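Local coordinates for hypothetical protein PH1819 (Pyrococcus horikoshii, PDB 2EEN), which is of unknown function but, as a CYTH-domain protein related to class IV adenylyl cyclases, probably acts on a phosphate-bearing substrate such as a nucleotide or polyphosphate, at residues F15-M25 against Y114-D125; E103-R111 against Y170-R178. All coordinates share one frame; numbering follows the deposited sequence.

Interaction 1: residues F15-M25 against Y114-D125; sequences FEKVRETFEFM and YYVEKGVTITLD
V18 lays its CG1 over one face of the Y114 ring, 3.6 Å from the ring centroid, while its CG2 meets L124 CD2. L124 CB lies squarely over the F15 ring, 3.7 Å from that centroid; CG, anti to the carbonyl carbon (chi1 -56°), brings the methyl end of L124 against V18 and F15 CD1. F24 comes to the other face of Y114: F24 CD1 lies 3.6 Å from Y114 CZ, with the two ring planes 54° apart. Further along, F22 receives V116 CG2 over the centre of its face, and its CE2 touches I122 CD1.

At the rim the R19 chain passes the phenol, R19 CG 3.3 Å from Y114 OH; E112 serves both that hydroxyl and R19 NE. With an alanine at position Y114, V18 CG1 and F24 would probably lose the ring between them and E112 its phenol partner. Strand 23-36 pairs with strand 102-117 here: Y115 N donates to E23 O (2.8 Å, 159° at the hydrogen), and a water bridges E23 N and Y115 O. Those are the polar links between the two segments; helix 12-19 is held on the sheet of this CYTH domain chiefly by aliphatic-on-aromatic packing.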
loop_
_atom_site.group_PDB
_atom_site.type_symbol
_atom_site.label_atom_id
_atom_site.label_comp_id
_atom_site.label_asym_id
_atom_site.label_seq_id
_atom_site.Cartn_x
_atom_site.Cartn_y
_atom_site.Cartn_z
ATOM N N PHE A 15 -26.374 21.909 -9.349
ATOM C CA PHE A 15 -26.617 20.950 -8.276
ATOM C C PHE A 15 -28.096 20.583 -8.197
ATOM O O PHE A 15 -28.448 19.404 -8.142
ATOM C CB PHE A 15 -26.151 21.528 -6.932
ATOM C CG PHE A 15 -24.679 21.327 -6.655
ATOM C CD1 PHE A 15 -23.775 21.138 -7.693
ATOM C CD2 PHE A 15 -24.202 21.335 -5.346
ATOM C CE1 PHE A 15 -22.417 20.960 -7.436
ATOM C CE2 PHE A 15 -22.846 21.160 -5.077
ATOM C CZ PHE A 15 -21.949 20.970 -6.126
ATOM N N GLU A 16 -28.963 21.591 -8.200
ATOM C CA GLU A 16 -30.396 21.338 -8.118
ATOM C C GLU A 16 -30.924 20.551 -9.305
ATOM O O GLU A 16 -31.770 19.671 -9.140
ATOM C CB GLU A 16 -31.175 22.648 -8.012
ATOM C CG GLU A 16 -31.942 22.792 -6.709
ATOM C CD GLU A 16 -32.858 21.613 -6.430
ATOM O OE1 GLU A 16 -33.753 21.333 -7.256
ATOM O OE2 GLU A 16 -32.684 20.964 -5.376
ATOM N N LYS A 17 -30.430 20.874 -10.497
ATOM C CA LYS A 17 -30.873 20.194 -11.707
ATOM C C LYS A 17 -30.530 18.714 -11.618
ATOM O O LYS A 17 -31.315 17.856 -12.018
ATOM C CB LYS A 17 -30.228 20.830 -12.942
ATOM C CG LYS A 17 -30.829 20.358 -14.260
ATOM C CD LYS A 17 -30.426 21.200 -15.459
ATOM C CE LYS A 17 -31.166 20.767 -16.718
ATOM N NZ LYS A 17 -30.631 21.518 -17.886
ATOM N N VAL A 18 -29.364 18.408 -11.069
ATOM C CA VAL A 18 -28.974 17.017 -10.924
ATOM C C VAL A 18 -29.902 16.311 -9.945
ATOM O O VAL A 18 -30.328 15.179 -10.186
ATOM C CB VAL A 18 -27.524 16.900 -10.421
ATOM C CG1 VAL A 18 -27.264 15.506 -9.886
ATOM C CG2 VAL A 18 -26.569 17.217 -11.559
ATOM N N ARG A 19 -30.224 16.978 -8.841
ATOM C CA ARG A 19 -31.091 16.381 -7.831
ATOM C C ARG A 19 -32.488 16.102 -8.370
ATOM O O ARG A 19 -33.163 15.173 -7.915
ATOM C CB ARG A 19 -31.183 17.287 -6.602
ATOM C CG ARG A 19 -29.854 17.548 -5.916
ATOM C CD ARG A 19 -30.060 18.171 -4.544
ATOM N NE ARG A 19 -28.799 18.561 -3.922
ATOM C CZ ARG A 19 -28.274 19.781 -3.995
ATOM N NH1 ARG A 19 -28.903 20.740 -4.664
ATOM N NH2 ARG A 19 -27.119 20.038 -3.403
ATOM N N GLU A 20 -32.911 16.901 -9.343
ATOM C CA GLU A 20 -34.230 16.751 -9.953
ATOM C C GLU A 20 -34.192 15.952 -11.258
ATOM O O GLU A 20 -35.210 15.808 -11.935
ATOM C CB GLU A 20 -34.835 18.135 -10.215
ATOM C CG GLU A 20 -35.104 18.952 -8.955
ATOM C CD GLU A 20 -36.329 18.475 -8.192
ATOM O OE1 GLU A 20 -36.432 17.259 -7.927
ATOM O OE2 GLU A 20 -37.187 19.319 -7.851
ATOM N N THR A 21 -33.026 15.424 -11.613
ATOM C CA THR A 21 -32.904 14.661 -12.851
ATOM C C THR A 21 -32.459 13.225 -12.625
ATOM O O THR A 21 -32.845 12.318 -13.365
ATOM C CB THR A 21 -31.879 15.302 -13.808
ATOM O OG1 THR A 21 -32.283 16.638 -14.124
ATOM C CG2 THR A 21 -31.766 14.487 -15.088
ATOM N N PHE A 22 -31.646 13.022 -11.598
ATOM C CA PHE A 22 -31.115 11.699 -11.336
ATOM C C PHE A 22 -31.361 11.144 -9.952
ATOM O O PHE A 22 -31.551 11.870 -8.982
ATOM C CB PHE A 22 -29.608 11.700 -11.596
ATOM C CG PHE A 22 -29.235 12.134 -12.978
ATOM C CD1 PHE A 22 -29.538 11.339 -14.079
ATOM C CD2 PHE A 22 -28.575 13.343 -13.183
ATOM C CE1 PHE A 22 -29.187 11.738 -15.368
ATOM C CE2 PHE A 22 -28.219 13.749 -14.462
ATOM C CZ PHE A 22 -28.526 12.947 -15.558
ATOM N N GLU A 23 -31.329 9.821 -9.897
ATOM C CA GLU A 23 -31.508 9.053 -8.686
ATOM C C GLU A 23 -30.341 9.339 -7.747
ATOM O O GLU A 23 -29.177 9.197 -8.137
ATOM C CB GLU A 23 -31.511 7.570 -9.053
ATOM C CG GLU A 23 -31.718 6.617 -7.906
ATOM C CD GLU A 23 -33.172 6.255 -7.720
ATOM O OE1 GLU A 23 -34.045 6.958 -8.278
ATOM O OE2 GLU A 23 -33.438 5.264 -7.013
ATOM N N PHE A 24 -30.653 9.750 -6.524
ATOM C CA PHE A 24 -29.630 10.025 -5.525
ATOM C C PHE A 24 -29.165 8.683 -4.989
ATOM O O PHE A 24 -29.977 7.807 -4.685
ATOM C CB PHE A 24 -30.208 10.871 -4.381
ATOM C CG PHE A 24 -29.276 11.035 -3.207
ATOM C CD1 PHE A 24 -28.053 11.687 -3.350
ATOM C CD2 PHE A 24 -29.627 10.543 -1.954
ATOM C CE1 PHE A 24 -27.195 11.847 -2.264
ATOM C CE2 PHE A 24 -28.775 10.699 -0.860
ATOM C CZ PHE A 24 -27.556 11.353 -1.016
ATOM N N MET A 25 -27.855 8.512 -4.896
ATOM C CA MET A 25 -27.289 7.280 -4.386
ATOM C C MET A 25 -26.913 7.504 -2.930
ATOM O O MET A 25 -27.539 6.941 -2.031
ATOM C CB MET A 25 -26.078 6.889 -5.226
ATOM C CG MET A 25 -26.453 6.669 -6.680
ATOM S SD MET A 25 -25.051 6.302 -7.747
ATOM C CE MET A 25 -24.654 4.638 -7.205
ATOM N N TYR A 114 -24.860 10.508 -7.753
ATOM C CA TYR A 114 -26.112 10.294 -8.465
ATOM C C TYR A 114 -25.959 9.284 -9.583
ATOM O O TYR A 114 -24.958 9.268 -10.293
ATOM C CB TYR A 114 -26.614 11.619 -9.052
ATOM C CG TYR A 114 -27.051 12.581 -7.991
ATOM C CD1 TYR A 114 -26.114 13.345 -7.289
ATOM C CD2 TYR A 114 -28.391 12.659 -7.608
ATOM C CE1 TYR A 114 -26.500 14.151 -6.232
ATOM C CE2 TYR A 114 -28.784 13.464 -6.544
ATOM C CZ TYR A 114 -27.830 14.204 -5.861
ATOM O OH TYR A 114 -28.204 14.977 -4.784
ATOM N N TYR A 115 -26.965 8.428 -9.730
ATOM C CA TYR A 115 -26.975 7.420 -10.780
ATOM C C TYR A 115 -27.473 8.060 -12.077
ATOM O O TYR A 115 -28.567 8.607 -12.114
ATOM C CB TYR A 115 -27.923 6.284 -10.390
ATOM C CG TYR A 115 -28.084 5.223 -11.456
ATOM C CD1 TYR A 115 -27.221 4.133 -11.520
ATOM C CD2 TYR A 115 -29.104 5.311 -12.402
ATOM C CE1 TYR A 115 -27.375 3.149 -12.498
ATOM C CE2 TYR A 115 -29.261 4.332 -13.387
ATOM C CZ TYR A 115 -28.397 3.261 -13.423
ATOM O OH TYR A 115 -28.562 2.292 -14.385
ATOM N N VAL A 116 -26.670 8.001 -13.137
ATOM C CA VAL A 116 -27.074 8.574 -14.422
ATOM C C VAL A 116 -27.614 7.474 -15.317
ATOM O O VAL A 116 -28.751 7.542 -15.793
ATOM C CB VAL A 116 -25.890 9.262 -15.113
ATOM C CG1 VAL A 116 -26.288 9.736 -16.512
ATOM C CG2 VAL A 116 -25.444 10.436 -14.276
ATOM N N GLU A 117 -26.781 6.473 -15.559
ATOM C CA GLU A 117 -27.168 5.319 -16.353
ATOM C C GLU A 117 -26.257 4.180 -15.954
ATOM O O GLU A 117 -25.403 4.345 -15.086
ATOM C CB GLU A 117 -27.097 5.611 -17.854
ATOM C CG GLU A 117 -25.833 6.254 -18.342
ATOM C CD GLU A 117 -25.954 6.673 -19.798
ATOM O OE1 GLU A 117 -26.707 7.630 -20.092
ATOM O OE2 GLU A 117 -25.311 6.033 -20.648
ATOM N N LYS A 118 -26.434 3.016 -16.556
ATOM C CA LYS A 118 -25.615 1.895 -16.153
ATOM C C LYS A 118 -24.136 2.213 -16.280
ATOM O O LYS A 118 -23.648 2.545 -17.358
ATOM C CB LYS A 118 -25.954 0.657 -16.973
ATOM C CG LYS A 118 -25.218 -0.575 -16.488
ATOM C CD LYS A 118 -25.664 -1.817 -17.231
ATOM C CE LYS A 118 -24.920 -3.034 -16.729
ATOM N NZ LYS A 118 -23.475 -2.961 -17.070
ATOM N N GLY A 119 -23.434 2.129 -15.159
ATOM C CA GLY A 119 -22.008 2.384 -15.167
ATOM C C GLY A 119 -21.605 3.838 -15.275
ATOM O O GLY A 119 -20.422 4.130 -15.433
ATOM N N VAL A 120 -22.571 4.748 -15.197
ATOM C CA VAL A 120 -22.263 6.178 -15.275
ATOM C C VAL A 120 -22.789 6.878 -14.035
ATOM O O VAL A 120 -23.982 6.793 -13.718
ATOM C CB VAL A 120 -22.882 6.835 -16.510
ATOM C CG1 VAL A 120 -22.457 8.298 -16.576
ATOM C CG2 VAL A 120 -22.437 6.094 -17.774
ATOM N N THR A 121 -21.893 7.572 -13.341
ATOM C CA THR A 121 -22.248 8.267 -12.118
ATOM C C THR A 121 -21.818 9.728 -12.135
ATOM O O THR A 121 -20.779 10.072 -12.689
ATOM C CB THR A 121 -21.583 7.581 -10.899
ATOM O OG1 THR A 121 -21.942 6.195 -10.882
ATOM C CG2 THR A 121 -22.036 8.231 -9.597
ATOM N N ILE A 122 -22.630 10.574 -11.519
ATOM C CA ILE A 122 -22.332 11.996 -11.415
ATOM C C ILE A 122 -22.146 12.337 -9.948
ATOM O O ILE A 122 -22.855 11.817 -9.091
ATOM C CB ILE A 122 -23.489 12.851 -11.971
ATOM C CG1 ILE A 122 -23.285 13.076 -13.464
ATOM C CG2 ILE A 122 -23.580 14.191 -11.224
ATOM C CD1 ILE A 122 -24.465 13.739 -14.123
ATOM N N THR A 123 -21.192 13.207 -9.647
ATOM C CA THR A 123 -21.010 13.603 -8.265
ATOM C C THR A 123 -21.053 15.110 -8.140
ATOM O O THR A 123 -20.522 15.830 -8.987
ATOM C CB THR A 123 -19.679 13.082 -7.689
ATOM O OG1 THR A 123 -18.577 13.623 -8.433
ATOM C CG2 THR A 123 -19.643 11.570 -7.769
ATOM N N LEU A 124 -21.726 15.582 -7.100
ATOM C CA LEU A 124 -21.802 17.012 -6.841
ATOM C C LEU A 124 -20.795 17.205 -5.724
ATOM O O LEU A 124 -20.978 16.693 -4.621
ATOM C CB LEU A 124 -23.197 17.411 -6.370
ATOM C CG LEU A 124 -24.341 17.033 -7.308
ATOM C CD1 LEU A 124 -25.623 17.647 -6.773
ATOM C CD2 LEU A 124 -24.047 17.517 -8.728
ATOM N N ASP A 125 -19.722 17.929 -6.026
ATOM C CA ASP A 125 -18.658 18.150 -5.054
ATOM C C ASP A 125 -18.612 19.554 -4.478
ATOM O O ASP A 125 -18.677 20.532 -5.209
ATOM C CB ASP A 125 -17.291 17.876 -5.688
ATOM C CG ASP A 125 -17.133 16.454 -6.179
ATOM O OD1 ASP A 125 -17.961 15.583 -5.826
ATOM O OD2 ASP A 125 -16.157 16.210 -6.916
HETATM O O HOH W 1 -31.157 8.284 -12.430
#

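Interaction 2: residues E103-R111 against Y170-R178; sequences EVLKVVKTR and YLELLLEKR
L105 and V107 face the short C-terminal helix 170-176, which lies across strand 102-117 of the antiparallel CYTH sheet at 115° between N-to-C directions. The local axes come within 9.1 Å, close enough for side chains from both sides to interlock.

L105 is the main bump. Its CG stands anti to the backbone N (chi1 -169°), which carries it toward the helix, and chi2 (66°) turns the two methyls to different partners: L105 CD2 presses on L174 CB at 3.4 Å, closer than two carbons normally pack, while CD1 points to the guanidinium of R178, at a distance too short to be trusted in this exposed chain end. L171 CD1 closes against L105 CB, so the leucine is held between successive turns of the helix. One step outward, V104 CG1 rests on the methyl fork of L175, the two side chains crossing at about a right angle. V104 and L105 both face Y34 in a classic beta bulge, which breaks the strict alternation of the strand.

At the other end of the contact K109 CD comes within 4.1 Å of Y170 CE2, the side chains running roughly at right angles, and the lysine continues to H30. R111 NH2 sits near the plane of the Y170 ring, at its edge. The phenol and the guanidinium both turn to D125.

Between the two ends V107 fills the hollow between Y170 and L174: V107 CG1 lies 4.0 Å from Y170 CB, and V107 CG2 meets L174 CD1 at 3.8 Å.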
loop_
_atom_site.group_PDB
_atom_site.type_symbol
_atom_site.label_atom_id
_atom_site.label_comp_id
_atom_site.label_asym_id
_atom_site.label_seq_id
_atom_site.Cartn_x
_atom_site.Cartn_y
_atom_site.Cartn_z
ATOM N N GLU A 103 3.410 14.609 2.907
ATOM C CA GLU A 103 2.126 15.217 2.614
ATOM C C GLU A 103 2.357 16.535 1.892
ATOM O O GLU A 103 3.179 17.355 2.310
ATOM C CB GLU A 103 1.349 15.472 3.905
ATOM C CG GLU A 103 -0.026 16.081 3.678
ATOM C CD GLU A 103 -0.646 16.627 4.951
ATOM O OE1 GLU A 103 -0.592 15.929 5.984
ATOM O OE2 GLU A 103 -1.196 17.749 4.912
ATOM N N VAL A 104 1.634 16.724 0.796
ATOM C CA VAL A 104 1.723 17.943 0.015
ATOM C C VAL A 104 0.557 18.821 0.428
ATOM O O VAL A 104 0.722 20.008 0.707
ATOM C CB VAL A 104 1.614 17.651 -1.486
ATOM C CG1 VAL A 104 1.594 18.952 -2.272
ATOM C CG2 VAL A 104 2.778 16.788 -1.924
ATOM N N LEU A 105 -0.624 18.222 0.480
ATOM C CA LEU A 105 -1.823 18.955 0.850
ATOM C C LEU A 105 -2.965 18.014 1.185
ATOM O O LEU A 105 -2.983 16.858 0.753
ATOM C CB LEU A 105 -2.250 19.860 -0.305
ATOM C CG LEU A 105 -3.335 20.881 0.038
ATOM C CD1 LEU A 105 -2.798 21.893 1.039
ATOM C CD2 LEU A 105 -3.778 21.583 -1.223
ATOM N N LYS A 106 -3.909 18.521 1.966
ATOM C CA LYS A 106 -5.090 17.769 2.344
ATOM C C LYS A 106 -6.279 18.407 1.647
ATOM O O LYS A 106 -6.511 19.612 1.770
ATOM C CB LYS A 106 -5.303 17.816 3.850
ATOM C CG LYS A 106 -4.365 16.928 4.644
ATOM C CD LYS A 106 -4.949 16.615 6.011
ATOM C CE LYS A 106 -3.947 16.953 7.115
ATOM N NZ LYS A 106 -2.892 17.924 6.699
ATOM N N VAL A 107 -7.031 17.596 0.915
ATOM C CA VAL A 107 -8.196 18.083 0.195
ATOM C C VAL A 107 -9.440 17.519 0.859
ATOM O O VAL A 107 -9.586 16.311 0.998
ATOM C CB VAL A 107 -8.154 17.653 -1.290
ATOM C CG1 VAL A 107 -9.366 18.205 -2.029
ATOM C CG2 VAL A 107 -6.866 18.147 -1.933
ATOM N N VAL A 108 -10.331 18.409 1.282
ATOM C CA VAL A 108 -11.559 17.999 1.949
ATOM C C VAL A 108 -12.769 18.426 1.149
ATOM O O VAL A 108 -12.831 19.554 0.665
ATOM C CB VAL A 108 -11.660 18.636 3.345
ATOM C CG1 VAL A 108 -12.938 18.179 4.033
ATOM C CG2 VAL A 108 -10.443 18.265 4.169
ATOM N N LYS A 109 -13.739 17.529 1.015
ATOM C CA LYS A 109 -14.935 17.865 0.266
ATOM C C LYS A 109 -16.098 16.962 0.633
ATOM O O LYS A 109 -15.933 15.958 1.328
ATOM C CB LYS A 109 -14.673 17.716 -1.234
ATOM C CG LYS A 109 -14.442 16.256 -1.657
ATOM C CD LYS A 109 -14.332 16.110 -3.178
ATOM C CE LYS A 109 -14.175 14.649 -3.584
ATOM N NZ LYS A 109 -12.861 14.077 -3.159
ATOM N N THR A 110 -17.283 17.348 0.179
ATOM C CA THR A 110 -18.456 16.515 0.372
ATOM C C THR A 110 -18.787 16.122 -1.058
ATOM O O THR A 110 -18.510 16.875 -1.994
ATOM C CB THR A 110 -19.639 17.261 1.025
ATOM O OG1 THR A 110 -20.031 18.378 0.225
ATOM C CG2 THR A 110 -19.250 17.734 2.410
ATOM N N ARG A 111 -19.340 14.930 -1.231
ATOM C CA ARG A 111 -19.658 14.444 -2.562
ATOM C C ARG A 111 -20.998 13.737 -2.539
ATOM O O ARG A 111 -21.188 12.775 -1.798
ATOM C CB ARG A 111 -18.539 13.521 -3.048
ATOM C CG ARG A 111 -18.883 12.673 -4.274
ATOM C CD ARG A 111 -17.642 12.002 -4.853
ATOM N NE ARG A 111 -16.790 12.961 -5.559
ATOM C CZ ARG A 111 -15.594 12.680 -6.067
ATOM N NH1 ARG A 111 -15.081 11.458 -5.951
ATOM N NH2 ARG A 111 -14.910 13.622 -6.706
ATOM N N TYR A 170 -8.264 18.791 -8.033
ATOM C CA TYR A 170 -8.512 19.725 -6.946
ATOM C C TYR A 170 -7.176 20.052 -6.295
ATOM O O TYR A 170 -6.939 21.189 -5.888
ATOM C CB TYR A 170 -9.453 19.113 -5.911
ATOM C CG TYR A 170 -10.841 18.861 -6.437
ATOM C CD1 TYR A 170 -11.530 19.851 -7.141
ATOM C CD2 TYR A 170 -11.477 17.642 -6.219
ATOM C CE1 TYR A 170 -12.814 19.632 -7.614
ATOM C CE2 TYR A 170 -12.763 17.413 -6.687
ATOM C CZ TYR A 170 -13.425 18.407 -7.383
ATOM O OH TYR A 170 -14.691 18.174 -7.848
ATOM N N LEU A 171 -6.304 19.051 -6.201
ATOM C CA LEU A 171 -4.989 19.248 -5.607
ATOM C C LEU A 171 -4.234 20.344 -6.350
ATOM O O LEU A 171 -3.707 21.270 -5.734
ATOM C CB LEU A 171 -4.173 17.955 -5.656
ATOM C CG LEU A 171 -2.707 18.085 -5.228
ATOM C CD1 LEU A 171 -2.641 18.516 -3.770
ATOM C CD2 LEU A 171 -1.987 16.757 -5.430
ATOM N N GLU A 172 -4.184 20.233 -7.673
ATOM C CA GLU A 172 -3.481 21.225 -8.485
ATOM C C GLU A 172 -4.088 22.612 -8.334
ATOM O O GLU A 172 -3.372 23.613 -8.269
ATOM C CB GLU A 172 -3.506 20.812 -9.956
ATOM C CG GLU A 172 -2.641 19.610 -10.267
ATOM C CD GLU A 172 -2.780 19.150 -11.706
ATOM O OE1 GLU A 172 -3.881 18.699 -12.088
ATOM O OE2 GLU A 172 -1.787 19.240 -12.459
ATOM N N LEU A 173 -5.410 22.664 -8.295
ATOM C CA LEU A 173 -6.112 23.926 -8.154
ATOM C C LEU A 173 -5.799 24.546 -6.800
ATOM O O LEU A 173 -5.576 25.753 -6.699
ATOM C CB LEU A 173 -7.622 23.703 -8.297
ATOM C CG LEU A 173 -8.058 23.292 -9.704
ATOM C CD1 LEU A 173 -9.529 22.940 -9.697
ATOM C CD2 LEU A 173 -7.785 24.427 -10.685
ATOM N N LEU A 174 -5.771 23.724 -5.758
ATOM C CA LEU A 174 -5.478 24.255 -4.436
ATOM C C LEU A 174 -4.016 24.681 -4.329
ATOM O O LEU A 174 -3.716 25.678 -3.686
ATOM C CB LEU A 174 -5.830 23.232 -3.352
ATOM C CG LEU A 174 -7.339 23.108 -3.106
ATOM C CD1 LEU A 174 -7.660 21.789 -2.415
ATOM C CD2 LEU A 174 -7.815 24.294 -2.277
ATOM N N LEU A 175 -3.115 23.948 -4.973
ATOM C CA LEU A 175 -1.696 24.300 -4.904
ATOM C C LEU A 175 -1.408 25.636 -5.561
ATOM O O LEU A 175 -0.509 26.375 -5.137
ATOM C CB LEU A 175 -0.842 23.208 -5.551
ATOM C CG LEU A 175 -0.735 21.922 -4.725
ATOM C CD1 LEU A 175 0.149 20.919 -5.453
ATOM C CD2 LEU A 175 -0.164 22.240 -3.347
ATOM N N GLU A 176 -2.174 25.951 -6.595
ATOM C CA GLU A 176 -1.998 27.211 -7.302
ATOM C C GLU A 176 -2.304 28.378 -6.374
ATOM O O GLU A 176 -1.704 29.445 -6.488
ATOM C CB GLU A 176 -2.936 27.283 -8.505
ATOM C CG GLU A 176 -2.578 26.377 -9.658
ATOM C CD GLU A 176 -3.549 26.525 -10.815
ATOM O OE1 GLU A 176 -3.827 27.680 -11.210
ATOM O OE2 GLU A 176 -4.028 25.494 -11.332
ATOM N N LYS A 177 -3.237 28.160 -5.453
ATOM C CA LYS A 177 -3.663 29.191 -4.515
ATOM C C LYS A 177 -2.859 29.254 -3.220
ATOM O O LYS A 177 -3.228 29.968 -2.287
ATOM C CB LYS A 177 -5.151 29.005 -4.214
ATOM C CG LYS A 177 -6.025 29.196 -5.447
ATOM C CD LYS A 177 -7.477 28.864 -5.177
ATOM C CE LYS A 177 -8.328 29.091 -6.418
ATOM N NZ LYS A 177 -8.352 30.524 -6.825
ATOM N N ARG A 178 -1.760 28.510 -3.169
ATOM C CA ARG A 178 -0.896 28.495 -1.993
ATOM C C ARG A 178 -0.018 29.739 -1.971
ATOM O O ARG A 178 0.148 30.325 -0.879
ATOM C CB ARG A 178 -0.020 27.241 -1.999
ATOM C CG ARG A 178 -0.732 25.999 -1.500
ATOM C CD ARG A 178 -0.463 25.787 -0.020
ATOM N NE ARG A 178 -1.649 25.348 0.708
ATOM C CZ ARG A 178 -1.623 24.865 1.946
ATOM N NH1 ARG A 178 -0.468 24.750 2.588
ATOM N NH2 ARG A 178 -2.751 24.517 2.551
#

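Strand 102-117 runs through both contacts, whose centres lie about 24 Å apart on opposite sides of the chain's centre. Along the chain their segments alternate: 15-25, 103-111, 114-125, then 170-178. Interaction 1 packs helix 12-19 and the start of strand 23-36 on the hairpin of strands 102-117 and 120-127; interaction 2 sets the terminal helix across the earlier part of strand 102-117. They meet at D125, where D125 OD2 lies 2.6 Å from Y170 OH, a probable hydrogen bond, and 2.9 Å from R111 NH2, a salt bridge. The one sheet thus ties the N-terminal helix and the C-terminal helix into a single CYTH fold, with a polar junction between two largely apolar contacts.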